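Local coordinates for protein ficolin-3 (Homo sapiens, PDB 2J5Z) that binds galactose through its calcium-containing fibrinogen-like domain and probably recognises sugars on microbial surfaces in innate immunity, at residues S165-I170 and W175-C180; P40-M45 and F55-D60; V191-A196 and S205-G210. All blocks are in the same frame, centred on the assembly; numbering follows the deposited sequence.

Interaction 1 (S165-I170 and W175-C180); sequences SNCAVI and WWYASC. With CA (calcium ion), chain D; GAL (beta-D-galactopyranose), chain E.
The disulfide between Cys-167 and Cys-180 lies in the carbohydrate-binding region, between a calcium ion and a bound galactose. Its sulfurs, Cys-167 SG and Cys-180 SG, are 2.0 Å apart with a chi3 of -83°, close to the relaxed right angle of an unstrained S-S bond. Both side chains place sulfur anti to the carbonyl carbon, chi1 -76° at Cys-167 and -70° at Cys-180, which brings the two sulfurs together. Beside the bridge is the ring of Tyr-177, with Cys-167 C over one face; Cys-167 CB is 3.5 Å from Tyr-177 CG. Ala-168, whose methyl is small, comes obliquely, its CA 3.7 Å from Tyr-177 CE2. Asn-166 is the N-cap of helix 167-171; its OD1 accepts from Val-169 N at 2.8 Å, the donor lying above the carbonyl plane. The preceding Ser-165 gives its carbonyl O to calcium at 2.3 Å, beside Asp-159, Asp-161, Ser-163 and two waters. At the other end, after a cis peptide bond from Ser-179, Cys-180 N donates to galactose O5 at 2.6 Å. A disulfide and cis peptide next to a calcium loop are characteristic of the ligand-binding region of fibrinogen-like domains.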
loop_
_atom_site.group_PDB
_atom_site.type_symbol
_atom_site.label_atom_id
_atom_site.label_comp_id
_atom_site.label_asym_id
_atom_site.label_seq_id
_atom_site.Cartn_x
_atom_site.Cartn_y
_atom_site.Cartn_z
ATOM N N SER A 165 -12.278 33.856 -18.765
ATOM C CA SER A 165 -12.883 33.082 -17.685
ATOM C C SER A 165 -11.823 32.409 -16.803
ATOM O O SER A 165 -10.608 32.622 -16.974
ATOM C CB SER A 165 -13.821 32.024 -18.268
ATOM O OG SER A 165 -13.110 31.047 -19.014
ATOM N N ASN A 166 -12.310 31.614 -15.850
ATOM C CA ASN A 166 -11.473 30.771 -15.002
ATOM C C ASN A 166 -11.485 29.337 -15.526
ATOM O O ASN A 166 -12.438 28.583 -15.298
ATOM C CB ASN A 166 -11.968 30.827 -13.546
ATOM C CG ASN A 166 -11.142 29.962 -12.606
ATOM O OD1 ASN A 166 -10.752 28.845 -12.952
ATOM N ND2 ASN A 166 -10.872 30.478 -11.411
ATOM N N CYS A 167 -10.424 28.966 -16.241
ATOM C CA CYS A 167 -10.330 27.650 -16.855
ATOM C C CYS A 167 -10.487 26.509 -15.861
ATOM O O CYS A 167 -11.044 25.483 -16.202
ATOM C CB CYS A 167 -8.999 27.472 -17.571
ATOM S SG CYS A 167 -8.889 28.335 -19.149
ATOM N N ALA A 168 -9.941 26.677 -14.660
ATOM C CA ALA A 168 -10.049 25.638 -13.632
ATOM C C ALA A 168 -11.520 25.391 -13.311
ATOM O O ALA A 168 -11.961 24.250 -13.230
ATOM C CB ALA A 168 -9.282 26.037 -12.384
ATOM N N VAL A 169 -12.274 26.467 -13.132
ATOM C CA VAL A 169 -13.716 26.350 -12.915
ATOM C C VAL A 169 -14.338 25.768 -14.176
ATOM O O VAL A 169 -14.992 24.730 -14.139
ATOM C CB VAL A 169 -14.349 27.715 -12.579
ATOM C CG1 VAL A 169 -15.872 27.639 -12.641
ATOM C CG2 VAL A 169 -13.882 28.198 -11.208
ATOM N N ILE A 170 -14.084 26.418 -15.308
ATOM C CA ILE A 170 -14.686 26.004 -16.570
ATOM C C ILE A 170 -14.505 24.524 -16.866
ATOM O O ILE A 170 -15.469 23.853 -17.212
ATOM C CB ILE A 170 -14.172 26.850 -17.765
ATOM C CG1 ILE A 170 -14.643 28.303 -17.632
ATOM C CG2 ILE A 170 -14.636 26.255 -19.084
ATOM C CD1 ILE A 170 -16.159 28.446 -17.572
ATOM N N TRP A 175 -4.253 23.267 -13.468
ATOM C CA TRP A 175 -3.199 23.030 -14.455
ATOM C C TRP A 175 -2.618 24.369 -14.834
ATOM O O TRP A 175 -3.098 25.412 -14.395
ATOM C CB TRP A 175 -3.806 22.409 -15.713
ATOM C CG TRP A 175 -2.925 21.561 -16.614
ATOM C CD1 TRP A 175 -2.599 21.815 -17.934
ATOM C CD2 TRP A 175 -2.345 20.293 -16.301
ATOM N NE1 TRP A 175 -1.841 20.792 -18.439
ATOM C CE2 TRP A 175 -1.666 19.843 -17.463
ATOM C CE3 TRP A 175 -2.323 19.493 -15.149
ATOM C CZ2 TRP A 175 -0.975 18.623 -17.507
ATOM C CZ3 TRP A 175 -1.642 18.286 -15.190
ATOM C CH2 TRP A 175 -0.965 17.865 -16.359
ATOM N N TRP A 176 -1.603 24.329 -15.687
ATOM C CA TRP A 176 -1.009 25.542 -16.203
ATOM C C TRP A 176 -1.832 25.976 -17.409
ATOM O O TRP A 176 -1.336 25.989 -18.538
ATOM C CB TRP A 176 0.451 25.283 -16.581
ATOM C CG TRP A 176 1.259 24.724 -15.431
ATOM C CD1 TRP A 176 1.915 25.443 -14.456
ATOM C CD2 TRP A 176 1.477 23.339 -15.123
ATOM N NE1 TRP A 176 2.530 24.581 -13.568
ATOM C CE2 TRP A 176 2.276 23.287 -13.956
ATOM C CE3 TRP A 176 1.070 22.132 -15.720
ATOM C CZ2 TRP A 176 2.671 22.080 -13.369
ATOM C CZ3 TRP A 176 1.481 20.929 -15.147
ATOM C CH2 TRP A 176 2.273 20.913 -13.976
ATOM N N TYR A 177 -3.094 26.336 -17.154
ATOM C CA TYR A 177 -4.052 26.607 -18.236
ATOM C C TYR A 177 -3.690 27.811 -19.106
ATOM O O TYR A 177 -3.156 28.813 -18.631
ATOM C CB TYR A 177 -5.474 26.801 -17.686
ATOM C CG TYR A 177 -6.068 25.554 -17.086
ATOM C CD1 TYR A 177 -6.255 24.408 -17.855
ATOM C CD2 TYR A 177 -6.432 25.517 -15.749
ATOM C CE1 TYR A 177 -6.792 23.247 -17.303
ATOM C CE2 TYR A 177 -6.968 24.371 -15.193
ATOM C CZ TYR A 177 -7.152 23.245 -15.972
ATOM O OH TYR A 177 -7.672 22.095 -15.418
ATOM N N ALA A 178 -4.027 27.690 -20.382
ATOM C CA ALA A 178 -4.002 28.812 -21.310
ATOM C C ALA A 178 -5.466 29.236 -21.508
ATOM O O ALA A 178 -6.027 29.944 -20.669
ATOM C CB ALA A 178 -3.362 28.373 -22.618
ATOM N N SER A 179 -6.094 28.791 -22.593
ATOM C CA SER A 179 -7.524 29.039 -22.788
ATOM C C SER A 179 -8.227 27.967 -23.640
ATOM O O SER A 179 -8.722 28.252 -24.737
ATOM C CB SER A 179 -7.764 30.452 -23.341
ATOM O OG SER A 179 -6.889 30.734 -24.420
ATOM N N CYS A 180 -8.292 26.732 -23.135
ATOM C CA CYS A 180 -7.749 26.389 -21.825
ATOM C C CYS A 180 -6.594 25.384 -21.846
ATOM O O CYS A 180 -5.613 25.569 -21.117
ATOM C CB CYS A 180 -8.863 25.887 -20.907
ATOM S SG CYS A 180 -9.991 27.185 -20.409
HETATM CA CA CA D . -8.847 33.978 -16.456
HETATM C C1 GAL E . -9.297 24.418 -25.380
HETATM C C2 GAL E . -8.993 22.954 -25.105
HETATM C C3 GAL E . -10.258 22.201 -24.714
HETATM C C4 GAL E . -11.171 22.987 -23.772
HETATM C C5 GAL E . -11.224 24.473 -24.087
HETATM C C6 GAL E . -11.970 25.230 -22.995
HETATM O O1 GAL E . -8.098 25.129 -25.716
HETATM O O2 GAL E . -8.424 22.347 -26.274
HETATM O O3 GAL E . -9.876 20.977 -24.082
HETATM O O4 GAL E . -10.734 22.816 -22.421
HETATM O O5 GAL E . -9.886 24.951 -24.201
HETATM O O6 GAL E . -12.881 26.160 -23.593
HETATM O O HOH W 1 -10.025 36.020 -15.923
HETATM O O HOH W 2 -7.007 35.451 -16.494
#

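Interaction 2 (P40-M45 and F55-D60); sequences PVFCDM and FQRRQD
Over one face of the Phe-42 ring stands the guanidinium of Arg-57, led by NH1, which sits 3.7 Å above the ring plane and over its centre. The nearest ring atom is Phe-42 CE1, 3.8 Å from Arg-57 NH1. The two planes are 61° apart, so the guanidinium is not stacked flat on the ring but tilts one nitrogen down onto it. This is a cation-pi contact: Arg-57 CZ is 4.8 Å from the centroid of the Phe-42 ring and only 14° off its normal. Both side chains leave neighbouring antiparallel strands, 38-44 and 52-58, with CG anti to the backbone N (chi1 -173° at Arg-57), and they cross at about a right angle. The nitrogens of Arg-57 have further partners: NE donates to Ser-81 O, while NH1 forms a salt bridge with Glu-80 of a neighbouring subunit, which also packs on Phe-42. Arginine suits this buried place because its several N-H groups point different ways, NE serving Ser-81 while NH1 meets the ring face and the carboxylate. The chemistry implies that the subunit interface joins charge pairing to cation-pi attraction, and the nearby carboxylate probably offsets the cost of burying the charge.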
loop_
_atom_site.group_PDB
_atom_site.type_symbol
_atom_site.label_atom_id
_atom_site.label_comp_id
_atom_site.label_asym_id
_atom_site.label_seq_id
_atom_site.Cartn_x
_atom_site.Cartn_y
_atom_site.Cartn_z
ATOM N N PRO A 40 8.101 12.055 1.922
ATOM C CA PRO A 40 7.776 10.751 1.324
ATOM C C PRO A 40 7.443 10.923 -0.155
ATOM O O PRO A 40 6.689 11.828 -0.521
ATOM C CB PRO A 40 6.516 10.307 2.088
ATOM C CG PRO A 40 6.415 11.249 3.263
ATOM C CD PRO A 40 7.031 12.516 2.818
ATOM N N VAL A 41 7.989 10.047 -0.996
ATOM C CA VAL A 41 7.730 10.090 -2.432
ATOM C C VAL A 41 7.653 8.661 -2.935
ATOM O O VAL A 41 8.229 7.759 -2.322
ATOM C CB VAL A 41 8.886 10.774 -3.223
ATOM C CG1 VAL A 41 9.099 12.217 -2.744
ATOM C CG2 VAL A 41 10.149 9.959 -3.078
ATOM N N PHE A 42 6.947 8.469 -4.045
ATOM C CA PHE A 42 6.892 7.160 -4.698
ATOM C C PHE A 42 7.969 7.061 -5.747
ATOM O O PHE A 42 7.991 7.859 -6.692
ATOM C CB PHE A 42 5.529 6.909 -5.340
ATOM C CG PHE A 42 5.374 5.509 -5.858
ATOM C CD1 PHE A 42 4.875 4.505 -5.030
ATOM C CD2 PHE A 42 5.756 5.187 -7.148
ATOM C CE1 PHE A 42 4.745 3.207 -5.488
ATOM C CE2 PHE A 42 5.634 3.872 -7.617
ATOM C CZ PHE A 42 5.119 2.890 -6.776
ATOM N N CYS A 43 8.877 6.098 -5.573
ATOM C CA CYS A 43 9.935 5.858 -6.556
ATOM C C CYS A 43 9.561 4.656 -7.401
ATOM O O CYS A 43 9.254 3.590 -6.856
ATOM C CB CYS A 43 11.252 5.553 -5.866
ATOM S SG CYS A 43 11.963 6.931 -4.937
ATOM N N ASP A 44 9.572 4.832 -8.716
ATOM C CA ASP A 44 9.393 3.690 -9.619
ATOM C C ASP A 44 10.789 3.209 -9.961
ATOM O O ASP A 44 11.544 3.902 -10.641
ATOM C CB ASP A 44 8.617 4.097 -10.871
ATOM C CG ASP A 44 8.449 2.950 -11.859
ATOM O OD1 ASP A 44 9.303 2.042 -11.879
ATOM O OD2 ASP A 44 7.456 2.969 -12.622
ATOM N N MET A 45 11.136 2.025 -9.472
ATOM C CA MET A 45 12.490 1.514 -9.618
ATOM C C MET A 45 12.613 0.521 -10.766
ATOM O O MET A 45 13.650 -0.119 -10.922
ATOM C CB MET A 45 12.939 0.841 -8.323
ATOM C CG MET A 45 12.956 1.771 -7.096
ATOM S SD MET A 45 13.867 3.286 -7.458
ATOM C CE MET A 45 14.364 3.761 -5.794
ATOM N N PHE A 55 5.117 11.882 -9.249
ATOM C CA PHE A 55 4.533 12.986 -8.482
ATOM C C PHE A 55 3.028 13.164 -8.681
ATOM O O PHE A 55 2.405 13.966 -7.990
ATOM C CB PHE A 55 5.283 14.317 -8.722
ATOM C CG PHE A 55 5.167 14.879 -10.136
ATOM C CD1 PHE A 55 4.137 15.754 -10.478
ATOM C CD2 PHE A 55 6.136 14.586 -11.091
ATOM C CE1 PHE A 55 4.038 16.284 -11.777
ATOM C CE2 PHE A 55 6.059 15.123 -12.387
ATOM C CZ PHE A 55 5.010 15.981 -12.723
ATOM N N GLN A 56 2.460 12.449 -9.654
ATOM C CA GLN A 56 1.005 12.481 -9.887
ATOM C C GLN A 56 0.555 11.105 -10.360
ATOM O O GLN A 56 1.263 10.443 -11.104
ATOM C CB GLN A 56 0.640 13.540 -10.936
ATOM C CG GLN A 56 -0.881 13.806 -11.073
ATOM C CD GLN A 56 -1.544 13.092 -12.259
ATOM O OE1 GLN A 56 -1.075 12.061 -12.736
ATOM N NE2 GLN A 56 -2.649 13.650 -12.725
ATOM N N ARG A 57 -0.617 10.667 -9.909
ATOM C CA ARG A 57 -1.105 9.370 -10.319
ATOM C C ARG A 57 -2.626 9.409 -10.286
ATOM O O ARG A 57 -3.207 9.870 -9.305
ATOM C CB ARG A 57 -0.549 8.295 -9.376
ATOM C CG ARG A 57 -0.831 6.871 -9.758
ATOM C CD ARG A 57 0.137 5.929 -9.016
ATOM N NE ARG A 57 -0.172 5.815 -7.593
ATOM C CZ ARG A 57 0.499 5.042 -6.746
ATOM N NH1 ARG A 57 1.533 4.330 -7.171
ATOM N NH2 ARG A 57 0.145 4.983 -5.471
ATOM N N ARG A 58 -3.241 8.958 -11.379
ATOM C CA ARG A 58 -4.707 8.763 -11.480
ATOM C C ARG A 58 -4.963 7.289 -11.780
ATOM O O ARG A 58 -4.237 6.697 -12.567
ATOM C CB ARG A 58 -5.280 9.592 -12.624
ATOM C CG ARG A 58 -5.032 11.092 -12.538
ATOM C CD ARG A 58 -5.435 11.693 -11.205
ATOM N NE ARG A 58 -6.895 11.821 -11.010
ATOM C CZ ARG A 58 -7.676 12.732 -11.586
ATOM N NH1 ARG A 58 -7.188 13.606 -12.472
ATOM N NH2 ARG A 58 -8.976 12.756 -11.291
ATOM N N GLN A 59 -5.992 6.699 -11.168
ATOM C CA GLN A 59 -6.174 5.238 -11.219
ATOM C C GLN A 59 -7.628 4.768 -11.124
ATOM O O GLN A 59 -7.995 3.774 -11.744
ATOM C CB GLN A 59 -5.414 4.556 -10.068
ATOM C CG GLN A 59 -3.965 4.921 -9.935
ATOM C CD GLN A 59 -3.198 3.937 -9.099
ATOM O OE1 GLN A 59 -2.058 3.592 -9.422
ATOM N NE2 GLN A 59 -3.817 3.458 -8.027
ATOM N N ASP A 60 -8.436 5.452 -10.323
ATOM C CA ASP A 60 -9.759 4.917 -9.977
ATOM C C ASP A 60 -10.813 5.957 -9.621
ATOM O O ASP A 60 -11.981 5.614 -9.388
ATOM C CB ASP A 60 -9.632 3.872 -8.848
ATOM C CG ASP A 60 -8.982 4.428 -7.579
ATOM O OD1 ASP A 60 -8.627 3.617 -6.698
ATOM O OD2 ASP A 60 -8.828 5.653 -7.445
#

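Interaction 3 (V191-A196 and S205-G210). With GAL (beta-D-galactopyranose), chain E.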
loop_
_atom_site.group_PDB
_atom_site.type_symbol
_atom_site.label_atom_id
_atom_site.label_comp_id
_atom_site.label_asym_id
_atom_site.label_seq_id
_atom_site.Cartn_x
_atom_site.Cartn_y
_atom_site.Cartn_z
ATOM N N VAL A 191 -14.955 6.652 -15.250
ATOM C CA VAL A 191 -14.671 5.215 -15.307
ATOM C C VAL A 191 -14.828 4.610 -16.697
ATOM O O VAL A 191 -14.430 3.469 -16.917
ATOM C CB VAL A 191 -15.494 4.401 -14.276
ATOM C CG1 VAL A 191 -15.278 4.962 -12.880
ATOM C CG2 VAL A 191 -16.976 4.398 -14.641
ATOM N N SER A 192 -15.392 5.385 -17.627
ATOM C CA SER A 192 -15.547 4.964 -19.029
ATOM C C SER A 192 -15.902 6.153 -19.933
ATOM O O SER A 192 -16.134 7.264 -19.444
ATOM C CB SER A 192 -16.625 3.878 -19.146
ATOM O OG SER A 192 -17.889 4.405 -18.796
ATOM N N GLU A 193 -15.953 5.913 -21.245
ATOM C CA GLU A 193 -16.377 6.929 -22.225
ATOM C C GLU A 193 -17.814 7.407 -21.993
ATOM O O GLU A 193 -18.101 8.605 -22.081
ATOM C CB GLU A 193 -16.217 6.403 -23.658
ATOM C CG GLU A 193 -16.471 7.431 -24.769
ATOM C CD GLU A 193 -15.278 8.329 -25.054
ATOM O OE1 GLU A 193 -14.120 7.847 -24.976
ATOM O OE2 GLU A 193 -15.502 9.521 -25.376
ATOM N N ALA A 194 -18.712 6.472 -21.685
ATOM C CA ALA A 194 -20.105 6.812 -21.441
ATOM C C ALA A 194 -20.228 7.884 -20.363
ATOM O O ALA A 194 -20.973 8.860 -20.521
ATOM C CB ALA A 194 -20.888 5.569 -21.046
ATOM N N ALA A 195 -19.472 7.707 -19.281
ATOM C CA ALA A 195 -19.548 8.593 -18.125
ATOM C C ALA A 195 -18.660 9.833 -18.265
ATOM O O ALA A 195 -18.670 10.716 -17.400
ATOM C CB ALA A 195 -19.201 7.824 -16.845
ATOM N N ALA A 196 -17.921 9.902 -19.367
ATOM C CA ALA A 196 -16.976 10.990 -19.612
ATOM C C ALA A 196 -17.599 12.384 -19.611
ATOM O O ALA A 196 -18.737 12.594 -20.046
ATOM C CB ALA A 196 -16.203 10.750 -20.891
ATOM N N SER A 205 -3.256 15.289 -28.145
ATOM C CA SER A 205 -2.529 14.660 -29.235
ATOM C C SER A 205 -2.614 13.139 -29.200
ATOM O O SER A 205 -2.143 12.461 -30.120
ATOM C CB SER A 205 -1.069 15.102 -29.218
ATOM O OG SER A 205 -0.401 14.579 -28.075
ATOM N N GLY A 206 -3.198 12.607 -28.129
ATOM C CA GLY A 206 -3.437 11.178 -28.012
ATOM C C GLY A 206 -4.851 10.870 -28.453
ATOM O O GLY A 206 -5.097 10.655 -29.640
ATOM N N ARG A 207 -5.787 10.871 -27.503
ATOM C CA ARG A 207 -7.192 10.554 -27.784
ATOM C C ARG A 207 -8.053 11.797 -27.980
ATOM O O ARG A 207 -9.190 11.712 -28.450
ATOM C CB ARG A 207 -7.780 9.660 -26.681
ATOM C CG ARG A 207 -6.930 8.436 -26.389
ATOM C CD ARG A 207 -7.683 7.322 -25.655
ATOM N NE ARG A 207 -8.785 7.792 -24.814
ATOM C CZ ARG A 207 -10.064 7.491 -25.029
ATOM N NH1 ARG A 207 -10.398 6.724 -26.060
ATOM N NH2 ARG A 207 -11.010 7.948 -24.217
ATOM N N GLY A 208 -7.517 12.957 -27.619
ATOM C CA GLY A 208 -8.214 14.214 -27.842
ATOM C C GLY A 208 -9.053 14.664 -26.671
ATOM O O GLY A 208 -9.317 13.886 -25.749
ATOM N N VAL A 209 -9.473 15.927 -26.709
ATOM C CA VAL A 209 -10.342 16.492 -25.687
ATOM C C VAL A 209 -11.644 15.699 -25.622
ATOM O O VAL A 209 -12.138 15.225 -26.647
ATOM C CB VAL A 209 -10.650 17.979 -25.977
ATOM C CG1 VAL A 209 -11.530 18.570 -24.903
ATOM C CG2 VAL A 209 -9.357 18.771 -26.088
ATOM N N GLY A 210 -12.180 15.535 -24.416
ATOM C CA GLY A 210 -13.465 14.859 -24.239
ATOM C C GLY A 210 -13.379 13.346 -24.319
ATOM O O GLY A 210 -14.395 12.655 -24.227
HETATM C C1 GAL E . -9.297 24.418 -25.380
HETATM C C2 GAL E . -8.993 22.954 -25.105
HETATM C C3 GAL E . -10.258 22.201 -24.714
HETATM C C4 GAL E . -11.171 22.987 -23.772
HETATM C C5 GAL E . -11.224 24.473 -24.087
HETATM C C6 GAL E . -11.970 25.230 -22.995
HETATM O O1 GAL E . -8.098 25.129 -25.716
HETATM O O2 GAL E . -8.424 22.347 -26.274
HETATM O O3 GAL E . -9.876 20.977 -24.082
HETATM O O4 GAL E . -10.734 22.816 -22.421
HETATM O O5 GAL E . -9.886 24.951 -24.201
HETATM O O6 GAL E . -12.881 26.160 -23.593
#
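Glu-193 and Arg-207 meet in a salt bridge at the protein surface, Arg-207 NH2 donating to Glu-193 OE1 at 3.2 Å with an N-H...O angle of 162°. The carboxylate oxygen lies at the edge of the guanidinium, near its plane, and is approached nearly along its C-O axis. The carboxylate and guanidinium planes are 70° apart, and one nitrogen meets one oxygen instead of the paired, side-by-side arrangement. Glu-193 reaches across because its chain bends at chi2 (82°), swinging the carboxylate toward the other loop. Ala-196 turns its small methyl toward Gly-210, with Ala-196 CB 4.2 Å from Gly-210 O. In the next shell, a type I turn from Glu-193 to Ala-196, closed by Ala-196 N bonding to Glu-193 O at 3.0 Å, brings both residues to the contact. His-211 ND1 bonds to Glu-193 OE2, and Arg-207 NH2 also donates to Pro-212 O, steadying both charged ends. Gly-208 and Gly-210 adopt positive phi, easy without a side chain. Between them, both methyls of Val-209 border galactose O3, closely packed against it. These are loops between helix 167-171 and strand 215-220 of the fibrinogen-like domain, one of which carries Val-209 into the galactose pocket.

In the fold
The bound galactose links interactions 1 and 3, whose centres are about 18 Å apart and whose nearest atoms stay about 8 Å from each other. Segment 175-180 supplies polar backbone to the sugar, whereas segment 205-210 brings an apolar side chain; Val-171, Tyr-181 and Tyr-199 complete the pocket. Calcium is bound at the far end of interaction 1, through 165-170, so the disulfide there connects the metal loop with the sugar-binding backbone. Interaction 2 lies across the chain's centre from interaction 1, about 25 Å between centres, and about 22 Å from the centre of interaction 3. It belongs to the beta hairpin and faces a neighbouring subunit, whereas no other protein chain of the assembly touches interactions 1 and 3.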